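Malate dehydrogenase (Naegleria fowleri, PDB 6UM4) probably catalyses the reversible NAD-dependent oxidation of malate to oxaloacetate. Local coordinates at residues Ser281-Ser289 and Trp307-Gln318. Numbering follows the deposited sequence.
Sequences SATQYPDLS and WITNEFIPNVQQ
The amide nitrogen of Q317, NE2, donates to the backbone O of Q284 at 3.2 Å, lying in the carbonyl plane with an N-H...O angle of 159°. The type I turn S281-Q284 that precedes the strand is held from within: the O of S281 takes the backbone N and the NE2 of Q284 from opposite faces of its plane. That helps hold the Q284 amide, whose NE2 also bonds weakly to D252 OD1. The Q284 and Q317 side chains pass each other in opposite directions, CG to CG 3.9 Å, while the buried OE1 of Q284 has no hydrogen-bonding partner and faces CG1 of V316.

Farther along, the contact is greasy. P286 lays its ring against the helix, with CG 3.8 Å from V316 CG1 and CD against I313, whose CD1 meets the edge of the Y285 ring at CE1. With CG anti to the backbone N (chi1 176°), F312 swings its ring out to the strand, between V316 CG2 on one face and L288 CD1 on the other, the latter a CH-pi contact 3.7 Å from the centroid. The same L288 CD1 touches W307 CZ3 at 3.7 Å.

Edge strand 285-287, paired antiparallel with strand 271-277, thus packs on helix 305-317 in the alpha/beta C-terminal domain of the lactate/malate dehydrogenase family.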
loop_
_atom_site.group_PDB
_atom_site.type_symbol
_atom_site.label_atom_id
_atom_site.label_comp_id
_atom_site.label_asym_id
_atom_site.label_seq_id
_atom_site.Cartn_x
_atom_site.Cartn_y
_atom_site.Cartn_z
ATOM N N SER A 281 -5.656 10.602 -21.181
ATOM C CA SER A 281 -6.045 9.703 -22.258
ATOM C C SER A 281 -4.853 9.541 -23.186
ATOM O O SER A 281 -3.780 10.110 -22.960
ATOM C CB SER A 281 -7.248 10.243 -23.025
ATOM O OG SER A 281 -6.815 11.272 -23.896
ATOM N N ALA A 282 -5.064 8.787 -24.259
ATOM C CA ALA A 282 -3.982 8.570 -25.210
ATOM C C ALA A 282 -3.613 9.822 -26.003
ATOM O O ALA A 282 -2.588 9.802 -26.684
ATOM C CB ALA A 282 -4.344 7.441 -26.176
ATOM N N THR A 283 -4.400 10.903 -25.936
ATOM C CA THR A 283 -4.010 12.144 -26.598
ATOM C C THR A 283 -3.165 13.039 -25.708
ATOM O O THR A 283 -2.801 14.147 -26.123
ATOM C CB THR A 283 -5.238 12.943 -27.054
ATOM O OG1 THR A 283 -5.845 13.579 -25.921
ATOM C CG2 THR A 283 -6.241 12.038 -27.757
ATOM N N GLN A 284 -2.858 12.596 -24.499
ATOM C CA GLN A 284 -2.043 13.396 -23.604
ATOM C C GLN A 284 -0.730 13.753 -24.280
ATOM O O GLN A 284 -0.249 13.057 -25.181
ATOM C CB GLN A 284 -1.765 12.621 -22.319
ATOM C CG GLN A 284 -0.838 11.452 -22.547
ATOM C CD GLN A 284 -0.665 10.608 -21.314
ATOM O OE1 GLN A 284 0.239 10.852 -20.514
ATOM N NE2 GLN A 284 -1.487 9.566 -21.182
ATOM N N TYR A 285 -0.154 14.863 -23.852
ATOM C CA TYR A 285 1.148 15.248 -24.363
ATOM C C TYR A 285 2.158 15.227 -23.237
ATOM O O TYR A 285 2.214 16.172 -22.437
ATOM C CB TYR A 285 1.106 16.627 -25.029
ATOM C CG TYR A 285 2.473 17.090 -25.442
ATOM C CD1 TYR A 285 3.357 16.229 -26.106
ATOM C CD2 TYR A 285 2.907 18.361 -25.136
ATOM C CE1 TYR A 285 4.614 16.646 -26.459
ATOM C CE2 TYR A 285 4.167 18.784 -25.494
ATOM C CZ TYR A 285 5.011 17.925 -26.152
ATOM O OH TYR A 285 6.258 18.368 -26.502
ATOM N N PRO A 286 2.959 14.169 -23.113
ATOM C CA PRO A 286 4.077 14.185 -22.162
ATOM C C PRO A 286 5.172 15.098 -22.695
ATOM O O PRO A 286 5.715 14.864 -23.776
ATOM C CB PRO A 286 4.530 12.718 -22.123
ATOM C CG PRO A 286 3.477 11.931 -22.908
ATOM C CD PRO A 286 2.902 12.913 -23.874
ATOM N N ASP A 287 5.505 16.135 -21.937
ATOM C CA ASP A 287 6.281 17.253 -22.461
ATOM C C ASP A 287 7.670 17.230 -21.838
ATOM O O ASP A 287 7.817 17.471 -20.634
ATOM C CB ASP A 287 5.557 18.573 -22.178
ATOM C CG ASP A 287 6.229 19.776 -22.843
ATOM O OD1 ASP A 287 7.215 19.595 -23.589
ATOM O OD2 ASP A 287 5.743 20.907 -22.632
ATOM N N LEU A 288 8.682 16.926 -22.657
ATOM C CA LEU A 288 10.082 16.967 -22.259
ATOM C C LEU A 288 10.758 18.280 -22.630
ATOM O O LEU A 288 11.969 18.411 -22.426
ATOM C CB LEU A 288 10.868 15.812 -22.904
ATOM C CG LEU A 288 10.632 14.415 -22.302
ATOM C CD1 LEU A 288 11.340 13.301 -23.064
ATOM C CD2 LEU A 288 11.030 14.411 -20.847
ATOM N N SER A 289 10.009 19.261 -23.148
ATOM C CA SER A 289 10.650 20.444 -23.729
ATOM C C SER A 289 11.540 21.169 -22.728
ATOM O O SER A 289 12.510 21.811 -23.130
ATOM C CB SER A 289 9.615 21.437 -24.275
ATOM O OG SER A 289 8.719 20.832 -25.192
ATOM N N TRP A 307 13.119 10.238 -30.899
ATOM C CA TRP A 307 12.892 9.302 -29.805
ATOM C C TRP A 307 11.656 9.709 -29.008
ATOM O O TRP A 307 10.837 8.862 -28.633
ATOM C CB TRP A 307 14.118 9.247 -28.897
ATOM C CG TRP A 307 13.885 8.446 -27.634
ATOM C CD1 TRP A 307 13.911 7.088 -27.507
ATOM C CD2 TRP A 307 13.581 8.964 -26.330
ATOM N NE1 TRP A 307 13.654 6.727 -26.202
ATOM C CE2 TRP A 307 13.452 7.860 -25.460
ATOM C CE3 TRP A 307 13.429 10.253 -25.811
ATOM C CZ2 TRP A 307 13.158 8.005 -24.104
ATOM C CZ3 TRP A 307 13.139 10.395 -24.464
ATOM C CH2 TRP A 307 13.006 9.279 -23.627
ATOM N N ILE A 308 11.499 11.010 -28.762
ATOM C CA ILE A 308 10.313 11.506 -28.070
ATOM C C ILE A 308 9.064 11.062 -28.809
ATOM O O ILE A 308 8.135 10.497 -28.223
ATOM C CB ILE A 308 10.366 13.039 -27.948
ATOM C CG1 ILE A 308 11.523 13.461 -27.052
ATOM C CG2 ILE A 308 9.042 13.579 -27.424
ATOM C CD1 ILE A 308 11.598 14.941 -26.869
ATOM N N THR A 309 9.041 11.302 -30.121
ATOM C CA THR A 309 7.844 11.063 -30.915
ATOM C C THR A 309 7.595 9.574 -31.121
ATOM O O THR A 309 6.447 9.116 -31.072
ATOM C CB THR A 309 7.973 11.764 -32.263
ATOM O OG1 THR A 309 8.058 13.176 -32.045
ATOM C CG2 THR A 309 6.742 11.486 -33.115
ATOM N N ASN A 310 8.648 8.802 -31.385
ATOM C CA ASN A 310 8.437 7.418 -31.782
ATOM C C ASN A 310 8.452 6.445 -30.618
ATOM O O ASN A 310 7.945 5.325 -30.766
ATOM C CB ASN A 310 9.481 6.978 -32.807
ATOM C CG ASN A 310 9.446 7.822 -34.058
ATOM O OD1 ASN A 310 8.383 8.294 -34.466
ATOM N ND2 ASN A 310 10.584 7.966 -34.707
ATOM N N GLU A 311 9.036 6.824 -29.482
ATOM C CA GLU A 311 9.112 5.888 -28.377
ATOM C C GLU A 311 8.556 6.485 -27.094
ATOM O O GLU A 311 7.589 5.957 -26.529
ATOM C CB GLU A 311 10.554 5.416 -28.180
ATOM C CG GLU A 311 11.087 4.610 -29.347
ATOM C CD GLU A 311 12.423 3.954 -29.036
ATOM O OE1 GLU A 311 12.521 3.207 -28.028
ATOM O OE2 GLU A 311 13.386 4.211 -29.793
ATOM N N PHE A 312 9.159 7.577 -26.623
ATOM C CA PHE A 312 8.807 8.094 -25.304
ATOM C C PHE A 312 7.314 8.379 -25.201
ATOM O O PHE A 312 6.618 7.807 -24.356
ATOM C CB PHE A 312 9.614 9.352 -25.001
ATOM C CG PHE A 312 9.241 9.997 -23.713
ATOM C CD1 PHE A 312 9.652 9.439 -22.499
ATOM C CD2 PHE A 312 8.454 11.150 -23.702
ATOM C CE1 PHE A 312 9.316 10.029 -21.284
ATOM C CE2 PHE A 312 8.099 11.748 -22.494
ATOM C CZ PHE A 312 8.521 11.192 -21.281
ATOM N N ILE A 313 6.793 9.247 -26.066
ATOM C CA ILE A 313 5.381 9.612 -25.968
ATOM C C ILE A 313 4.469 8.403 -26.110
ATOM O O ILE A 313 3.548 8.254 -25.290
ATOM C CB ILE A 313 5.044 10.733 -26.967
ATOM C CG1 ILE A 313 5.645 12.056 -26.500
ATOM C CG2 ILE A 313 3.525 10.853 -27.096
ATOM C CD1 ILE A 313 5.401 13.210 -27.455
ATOM N N PRO A 314 4.633 7.530 -27.108
ATOM C CA PRO A 314 3.750 6.352 -27.172
ATOM C C PRO A 314 3.917 5.406 -25.997
ATOM O O PRO A 314 2.935 4.794 -25.566
ATOM C CB PRO A 314 4.142 5.683 -28.496
ATOM C CG PRO A 314 5.422 6.294 -28.901
ATOM C CD PRO A 314 5.483 7.650 -28.307
ATOM N N ASN A 315 5.137 5.242 -25.478
ATOM C CA ASN A 315 5.318 4.358 -24.330
ATOM C C ASN A 315 4.568 4.885 -23.114
ATOM O O ASN A 315 4.002 4.105 -22.339
ATOM C CB ASN A 315 6.799 4.197 -23.994
ATOM C CG ASN A 315 7.540 3.335 -24.995
ATOM O OD1 ASN A 315 6.937 2.552 -25.728
ATOM N ND2 ASN A 315 8.857 3.470 -25.022
ATOM N N VAL A 316 4.562 6.210 -22.935
ATOM C CA VAL A 316 3.857 6.809 -21.819
ATOM C C VAL A 316 2.353 6.680 -22.023
ATOM O O VAL A 316 1.611 6.386 -21.080
ATOM C CB VAL A 316 4.272 8.283 -21.647
ATOM C CG1 VAL A 316 3.465 8.914 -20.527
ATOM C CG2 VAL A 316 5.745 8.412 -21.342
ATOM N N GLN A 317 1.882 6.904 -23.253
ATOM C CA GLN A 317 0.451 6.845 -23.531
ATOM C C GLN A 317 -0.084 5.430 -23.378
ATOM O O GLN A 317 -1.220 5.239 -22.930
ATOM C CB GLN A 317 0.165 7.350 -24.953
ATOM C CG GLN A 317 0.398 8.830 -25.190
ATOM C CD GLN A 317 0.394 9.174 -26.667
ATOM O OE1 GLN A 317 0.673 8.318 -27.523
ATOM N NE2 GLN A 317 0.070 10.427 -26.983
ATOM N N GLN A 318 0.723 4.424 -23.732
ATOM C CA GLN A 318 0.275 3.037 -23.786
ATOM C C GLN A 318 0.743 2.220 -22.595
ATOM O O GLN A 318 0.645 0.989 -22.620
ATOM C CB GLN A 318 0.744 2.378 -25.082
ATOM C CG GLN A 318 0.256 3.116 -26.299
ATOM C CD GLN A 318 -1.258 3.178 -26.342
ATOM O OE1 GLN A 318 -1.941 2.238 -25.918
ATOM N NE2 GLN A 318 -1.794 4.296 -26.828
#